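Local atomic coordinates of cellulase (Xanthomonas axonopodis pv. citri, PDB entry 4W7W), a protein that probably hydrolyses the beta-1,4-glycosidic bonds of cellulose and cello-oligosaccharides, as a family 5 glycoside hydrolase with an (alpha/beta)8-barrel fold. Residues A[180-194]-A[218-231]. Sequence-based numbering, arbitrary orientation. Where two conformers were deposited one is given.
Sequences KNLILVPGTAYTGAH and NLAFEAHQYLDKDY. With BGC (beta-D-glucopyranose), chain C; BGC (beta-D-glucopyranose), chain B; GLC (alpha-D-glucopyranose), chain D.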
loop_
_atom_site.group_PDB
_atom_site.type_symbol
_atom_site.label_atom_id
_atom_site.label_comp_id
_atom_site.label_asym_id
_atom_site.label_seq_id
_atom_site.Cartn_x
_atom_site.Cartn_y
_atom_site.Cartn_z
ATOM N N LYS A 180 13.468 13.269 -1.861
ATOM C CA LYS A 180 13.510 13.085 -0.413
ATOM C C LYS A 180 12.225 12.464 0.129
ATOM O O LYS A 180 12.065 12.318 1.333
ATOM C CB LYS A 180 13.780 14.421 0.274
ATOM C CG LYS A 180 15.109 15.046 -0.106
ATOM C CD LYS A 180 15.338 16.375 0.597
ATOM C CE LYS A 180 16.731 16.930 0.324
ATOM N NZ LYS A 180 16.861 18.346 0.762
ATOM N N ASN A 181 11.325 12.070 -0.766
ATOM C CA ASN A 181 10.010 11.594 -0.391
ATOM C C ASN A 181 10.093 10.339 0.466
ATOM O O ASN A 181 11.035 9.559 0.370
ATOM C CB ASN A 181 9.203 11.239 -1.639
ATOM C CG ASN A 181 9.166 12.344 -2.679
ATOM O OD1 ASN A 181 10.203 12.730 -3.213
ATOM N ND2 ASN A 181 7.978 12.832 -3.002
ATOM N N LEU A 182 9.072 10.124 1.288
ATOM C CA LEU A 182 8.944 8.890 2.046
ATOM C C LEU A 182 8.820 7.722 1.076
ATOM O O LEU A 182 8.028 7.781 0.118
ATOM C CB LEU A 182 7.697 8.974 2.939
ATOM C CG LEU A 182 7.394 7.720 3.769
ATOM C CD1 LEU A 182 8.488 7.365 4.762
ATOM C CD2 LEU A 182 6.078 7.905 4.486
ATOM N N ILE A 183 9.589 6.665 1.336
ATOM C CA ILE A 183 9.522 5.419 0.590
ATOM C C ILE A 183 8.932 4.363 1.525
ATOM O O ILE A 183 9.435 4.160 2.637
ATOM C CB ILE A 183 10.921 4.961 0.117
ATOM C CG1 ILE A 183 11.500 5.952 -0.878
ATOM C CG2 ILE A 183 10.826 3.577 -0.506
ATOM C CD1 ILE A 183 12.970 5.711 -1.162
ATOM N N LEU A 184 7.896 3.678 1.049
ATOM C CA LEU A 184 7.312 2.530 1.741
ATOM C C LEU A 184 7.870 1.258 1.103
ATOM O O LEU A 184 7.657 1.001 -0.083
ATOM C CB LEU A 184 5.790 2.523 1.654
ATOM C CG LEU A 184 5.111 3.768 2.221
ATOM C CD1 LEU A 184 3.606 3.602 2.116
ATOM C CD2 LEU A 184 5.533 4.049 3.649
ATOM N N VAL A 185 8.576 0.475 1.915
ATOM C CA VAL A 185 9.303 -0.723 1.484
ATOM C C VAL A 185 8.592 -1.959 2.012
ATOM O O VAL A 185 8.454 -2.104 3.215
ATOM C CB VAL A 185 10.740 -0.759 2.070
ATOM C CG1 VAL A 185 11.504 -1.973 1.558
ATOM C CG2 VAL A 185 11.480 0.510 1.733
ATOM N N PRO A 186 8.156 -2.861 1.125
ATOM C CA PRO A 186 7.548 -4.096 1.585
ATOM C C PRO A 186 8.588 -5.202 1.710
ATOM O O PRO A 186 9.717 -5.068 1.229
ATOM C CB PRO A 186 6.604 -4.419 0.439
ATOM C CG PRO A 186 7.389 -4.013 -0.775
ATOM C CD PRO A 186 8.155 -2.775 -0.349
ATOM N N GLY A 187 8.167 -6.308 2.322
ATOM C CA GLY A 187 8.868 -7.572 2.222
ATOM C C GLY A 187 8.238 -8.472 1.181
ATOM O O GLY A 187 7.304 -8.081 0.480
ATOM N N THR A 188 8.777 -9.694 1.095
ATOM C CA THR A 188 8.155 -10.724 0.291
ATOM C C THR A 188 7.013 -11.385 1.100
ATOM O O THR A 188 6.542 -10.815 2.093
ATOM C CB THR A 188 9.186 -11.706 -0.283
ATOM O OG1 THR A 188 8.536 -12.512 -1.254
ATOM C CG2 THR A 188 9.861 -12.551 0.784
ATOM N N ALA A 189 6.527 -12.551 0.671
ATOM C CA ALA A 189 5.439 -13.232 1.408
ATOM C C ALA A 189 4.220 -12.326 1.565
ATOM O O ALA A 189 3.545 -12.301 2.604
ATOM C CB ALA A 189 5.919 -13.774 2.759
ATOM N N TYR A 190 3.904 -11.588 0.498
ATOM C CA TYR A 190 2.747 -10.692 0.467
ATOM C C TYR A 190 2.850 -9.612 1.547
ATOM O O TYR A 190 1.844 -9.031 1.946
ATOM C CB TYR A 190 1.423 -11.448 0.560
ATOM C CG TYR A 190 1.259 -12.517 -0.484
ATOM C CD1 TYR A 190 0.695 -12.236 -1.709
ATOM C CD2 TYR A 190 1.647 -13.818 -0.218
ATOM C CE1 TYR A 190 0.540 -13.231 -2.654
ATOM C CE2 TYR A 190 1.488 -14.822 -1.143
ATOM C CZ TYR A 190 0.928 -14.527 -2.360
ATOM O OH TYR A 190 0.761 -15.540 -3.288
ATOM N N THR A 191 4.082 -9.349 1.984
ATOM C CA THR A 191 4.410 -8.412 3.041
ATOM C C THR A 191 3.487 -8.505 4.257
ATOM O O THR A 191 3.147 -7.520 4.897
ATOM C CB THR A 191 4.620 -6.984 2.463
ATOM O OG1 THR A 191 5.527 -6.300 3.313
ATOM C CG2 THR A 191 3.347 -6.152 2.200
ATOM N N GLY A 192 3.124 -9.724 4.626
ATOM C CA GLY A 192 2.241 -9.902 5.772
ATOM C C GLY A 192 2.926 -9.516 7.069
ATOM O O GLY A 192 4.044 -9.937 7.344
ATOM N N ALA A 193 2.236 -8.768 7.927
ATOM C CA ALA A 193 2.823 -8.470 9.232
ATOM C C ALA A 193 3.036 -9.754 10.021
ATOM O O ALA A 193 4.061 -9.950 10.659
ATOM C CB ALA A 193 1.952 -7.514 10.024
ATOM N N HIS A 194 2.033 -10.617 9.982
ATOM C CA HIS A 194 2.032 -11.850 10.758
ATOM C C HIS A 194 3.246 -12.746 10.530
ATOM O O HIS A 194 3.685 -13.413 11.458
ATOM C CB HIS A 194 0.739 -12.647 10.492
ATOM C CG HIS A 194 0.579 -13.069 9.067
ATOM N ND1 HIS A 194 0.961 -14.312 8.617
ATOM C CD2 HIS A 194 0.170 -12.380 7.970
ATOM C CE1 HIS A 194 0.764 -14.386 7.315
ATOM N NE2 HIS A 194 0.267 -13.232 6.902
ATOM N N ASN A 218 14.572 8.272 4.963
ATOM C CA ASN A 218 13.140 8.522 4.977
ATOM C C ASN A 218 12.385 7.336 4.395
ATOM O O ASN A 218 11.769 7.403 3.326
ATOM C CB ASN A 218 12.786 9.820 4.267
ATOM C CG ASN A 218 11.410 10.314 4.634
ATOM O OD1 ASN A 218 10.879 9.958 5.689
ATOM N ND2 ASN A 218 10.818 11.134 3.778
ATOM N N LEU A 219 12.431 6.259 5.174
ATOM C CA LEU A 219 11.891 4.964 4.804
ATOM C C LEU A 219 10.905 4.513 5.869
ATOM O O LEU A 219 11.084 4.820 7.046
ATOM C CB LEU A 219 13.069 3.992 4.824
ATOM C CG LEU A 219 13.035 2.684 4.092
ATOM C CD1 LEU A 219 12.867 3.002 2.618
ATOM C CD2 LEU A 219 14.348 1.932 4.308
ATOM N N ALA A 220 9.916 3.732 5.453
ATOM C CA ALA A 220 9.096 2.956 6.387
ATOM C C ALA A 220 8.810 1.614 5.756
ATOM O O ALA A 220 8.770 1.493 4.534
ATOM C CB ALA A 220 7.807 3.692 6.748
ATOM N N PHE A 221 8.584 0.616 6.602
ATOM C CA PHE A 221 8.303 -0.727 6.139
ATOM C C PHE A 221 6.800 -0.918 6.060
ATOM O O PHE A 221 6.075 -0.724 7.047
ATOM C CB PHE A 221 8.987 -1.745 7.052
ATOM C CG PHE A 221 10.464 -1.722 6.855
ATOM C CD1 PHE A 221 11.044 -2.460 5.847
ATOM C CD2 PHE A 221 11.265 -0.837 7.570
ATOM C CE1 PHE A 221 12.400 -2.368 5.581
ATOM C CE2 PHE A 221 12.627 -0.738 7.315
ATOM C CZ PHE A 221 13.181 -1.517 6.330
ATOM N N GLU A 222 6.345 -1.297 4.876
ATOM C CA GLU A 222 4.934 -1.536 4.618
ATOM C C GLU A 222 4.594 -2.991 4.870
ATOM O O GLU A 222 5.186 -3.865 4.242
ATOM C CB GLU A 222 4.619 -1.177 3.157
ATOM C CG GLU A 222 3.163 -1.421 2.792
ATOM C CD GLU A 222 2.833 -1.023 1.375
ATOM O OE1 GLU A 222 3.517 -0.125 0.840
ATOM O OE2 GLU A 222 1.863 -1.601 0.816
ATOM N N ALA A 223 3.622 -3.212 5.755
ATOM C CA ALA A 223 3.077 -4.535 6.004
ATOM C C ALA A 223 1.579 -4.494 5.713
ATOM O O ALA A 223 0.965 -3.425 5.739
ATOM C CB ALA A 223 3.326 -4.988 7.435
ATOM N N HIS A 224 1.020 -5.659 5.396
ATOM C CA HIS A 224 -0.421 -5.826 5.212
ATOM C C HIS A 224 -0.907 -6.833 6.220
ATOM O O HIS A 224 -0.164 -7.731 6.608
ATOM C CB HIS A 224 -0.761 -6.333 3.813
ATOM C CG HIS A 224 -0.411 -5.359 2.732
ATOM N ND1 HIS A 224 -0.699 -5.587 1.406
ATOM C CD2 HIS A 224 0.192 -4.149 2.790
ATOM C CE1 HIS A 224 -0.262 -4.561 0.692
ATOM N NE2 HIS A 224 0.267 -3.672 1.510
ATOM N N GLN A 225 -2.159 -6.716 6.660
ATOM C CA GLN A 225 -2.690 -7.696 7.605
ATOM C C GLN A 225 -4.187 -7.856 7.449
ATOM O O GLN A 225 -4.965 -6.936 7.663
ATOM C CB GLN A 225 -2.366 -7.331 9.055
ATOM C CG GLN A 225 -2.690 -8.449 10.036
ATOM C CD GLN A 225 -1.872 -9.681 9.757
ATOM O OE1 GLN A 225 -0.648 -9.623 9.719
ATOM N NE2 GLN A 225 -2.533 -10.815 9.573
ATOM N N TYR A 226 -4.566 -9.079 7.101
ATOM C CA TYR A 226 -5.961 -9.509 7.061
ATOM C C TYR A 226 -6.187 -10.564 8.139
ATOM O O TYR A 226 -5.235 -11.143 8.668
ATOM C CB TYR A 226 -6.291 -10.027 5.657
ATOM C CG TYR A 226 -6.276 -8.932 4.611
ATOM C CD1 TYR A 226 -7.386 -8.136 4.396
ATOM C CD2 TYR A 226 -5.144 -8.684 3.833
ATOM C CE1 TYR A 226 -7.380 -7.130 3.441
ATOM C CE2 TYR A 226 -5.138 -7.666 2.876
ATOM C CZ TYR A 226 -6.270 -6.893 2.681
ATOM O OH TYR A 226 -6.330 -5.886 1.753
ATOM N N LEU A 227 -7.450 -10.777 8.500
ATOM C CA LEU A 227 -7.765 -11.487 9.735
ATOM C C LEU A 227 -8.511 -12.799 9.541
ATOM O O LEU A 227 -8.941 -13.406 10.518
ATOM C CB LEU A 227 -8.574 -10.577 10.671
ATOM C CG LEU A 227 -7.944 -9.264 11.142
ATOM C CD1 LEU A 227 -8.713 -8.657 12.296
ATOM C CD2 LEU A 227 -6.460 -9.382 11.437
ATOM N N ASP A 228 -8.676 -13.233 8.302
ATOM C CA ASP A 228 -9.200 -14.566 8.030
ATOM C C ASP A 228 -8.110 -15.647 8.227
ATOM O O ASP A 228 -6.972 -15.321 8.564
ATOM C CB ASP A 228 -9.929 -14.626 6.667
ATOM C CG ASP A 228 -9.064 -14.256 5.480
ATOM O OD1 ASP A 228 -7.993 -13.633 5.652
ATOM O OD2 ASP A 228 -9.509 -14.565 4.348
ATOM N N LYS A 229 -8.471 -16.929 8.065
ATOM C CA LYS A 229 -7.620 -18.039 8.519
ATOM C C LYS A 229 -6.227 -18.029 7.921
ATOM O O LYS A 229 -5.265 -18.379 8.616
ATOM C CB LYS A 229 -8.282 -19.400 8.245
ATOM C CG LYS A 229 -7.507 -20.620 8.767
ATOM C CD LYS A 229 -8.132 -21.944 8.321
ATOM C CE LYS A 229 -7.606 -23.140 9.118
ATOM N NZ LYS A 229 -6.141 -23.371 8.945
ATOM N N ASP A 230 -6.122 -17.643 6.655
ATOM C CA ASP A 230 -4.830 -17.590 5.985
ATOM C C ASP A 230 -4.348 -16.175 5.687
ATOM O O ASP A 230 -3.410 -15.990 4.913
ATOM C CB ASP A 230 -4.835 -18.419 4.701
ATOM C CG ASP A 230 -5.639 -17.795 3.586
ATOM O OD1 ASP A 230 -6.502 -16.940 3.867
ATOM O OD2 ASP A 230 -5.405 -18.189 2.414
ATOM N N TYR A 231 -4.993 -15.185 6.300
ATOM C CA TYR A 231 -4.539 -13.790 6.222
ATOM C C TYR A 231 -4.545 -13.270 4.789
ATOM O O TYR A 231 -3.781 -12.368 4.442
ATOM C CB TYR A 231 -3.144 -13.615 6.870
ATOM C CG TYR A 231 -2.958 -14.441 8.119
ATOM C CD1 TYR A 231 -3.589 -14.094 9.293
ATOM C CD2 TYR A 231 -2.184 -15.590 8.108
ATOM C CE1 TYR A 231 -3.445 -14.873 10.429
ATOM C CE2 TYR A 231 -2.025 -16.369 9.237
ATOM C CZ TYR A 231 -2.649 -16.004 10.402
ATOM O OH TYR A 231 -2.519 -16.790 11.534
HETATM C C2 BGC C . -0.604 -15.712 2.954
HETATM C C3 BGC C . -1.659 -14.941 2.182
HETATM C C4 BGC C . -1.712 -15.397 0.716
HETATM C C5 BGC C . -1.781 -16.909 0.573
HETATM C C6 BGC C . -1.648 -17.341 -0.890
HETATM C C1 BGC C . -0.731 -17.206 2.718
HETATM O O2 BGC C . -0.693 -15.408 4.355
HETATM O O3 BGC C . -1.289 -13.570 2.261
HETATM O O4 BGC C . -2.858 -14.882 0.033
HETATM O O5 BGC C . -0.726 -17.521 1.319
HETATM O O6 BGC C . -1.908 -18.747 -0.981
HETATM C C2 BGC B . -3.605 -13.503 -1.761
HETATM C C3 BGC B . -3.523 -12.092 -2.325
HETATM C C4 BGC B . -3.830 -11.053 -1.251
HETATM C C5 BGC B . -2.969 -11.308 -0.020
HETATM C C6 BGC B . -3.366 -10.415 1.141
HETATM C C1 BGC B . -2.716 -13.600 -0.536
HETATM O O2 BGC B . -3.171 -14.474 -2.720
HETATM O O3 BGC B . -4.457 -11.958 -3.396
HETATM O O4 BGC B . -3.652 -9.730 -1.762
HETATM O O5 BGC B . -3.138 -12.649 0.438
HETATM O O6 BGC B . -2.588 -10.717 2.304
HETATM C C1 GLC D . 1.317 -21.548 4.985
HETATM C C2 GLC D . 1.414 -21.364 3.480
HETATM C C3 GLC D . 1.569 -19.884 3.162
HETATM C C4 GLC D . 0.319 -19.156 3.644
HETATM C C5 GLC D . 0.225 -19.358 5.154
HETATM C C6 GLC D . -1.013 -18.716 5.775
HETATM O O1 GLC D . 2.567 -21.154 5.551
HETATM O O2 GLC D . 2.495 -22.140 2.956
HETATM O O3 GLC D . 1.750 -19.739 1.762
HETATM O O4 GLC D . 0.425 -17.773 3.320
HETATM O O5 GLC D . 0.227 -20.763 5.485
HETATM O O6 GLC D . -0.895 -18.742 7.202
HETATM O O HOH W 1 5.554 -0.725 -1.157
#
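T191 and E222 show how a parallel strand pair is prolonged into substrate-binding loops. Strands 183-186 and 219-226 are zipped by backbone bonds such as V185 N to A220 O (2.8 Å), with L184 CD2 packed on A220 CB inside the barrel. After the chain leaves strand 183-186, T191 O resumes the backbone pairing by accepting H224 N, while OG1, anti to the backbone N (chi1 -152°), donates to E222 O at 2.6 Å in the carbonyl plane and accepts G187 N. Its CG2 sits over the centre of the H224 ring in a CH-pi contact, 3.9 Å from the centroid. H224 NE2 meets the anti lone pair of E222 OE2 at 2.7 Å; with ND1 bonded to E154, the imidazole is held at both nitrogens. E222 OE2 also forms a salt bridge with R67.

Beyond this close-packed interior the contact opens towards the cleft. Q225 OE1 receives H194 N through a bent bond (N-H...O angle 135°), and the H194 ring stacks face-to-face on Y231, centroids 4.0 Å apart and planes at 28°. These partly exposed rings border the sugars: two glucose units lie over one face of the Y190 ring, while D230 O and Y231 O accept glucose hydroxyls. Buried strand pairing leading into a sugar-binding rim at the strands' C-terminal ends characterises the TIM-barrel cleft of family 5 cellulases.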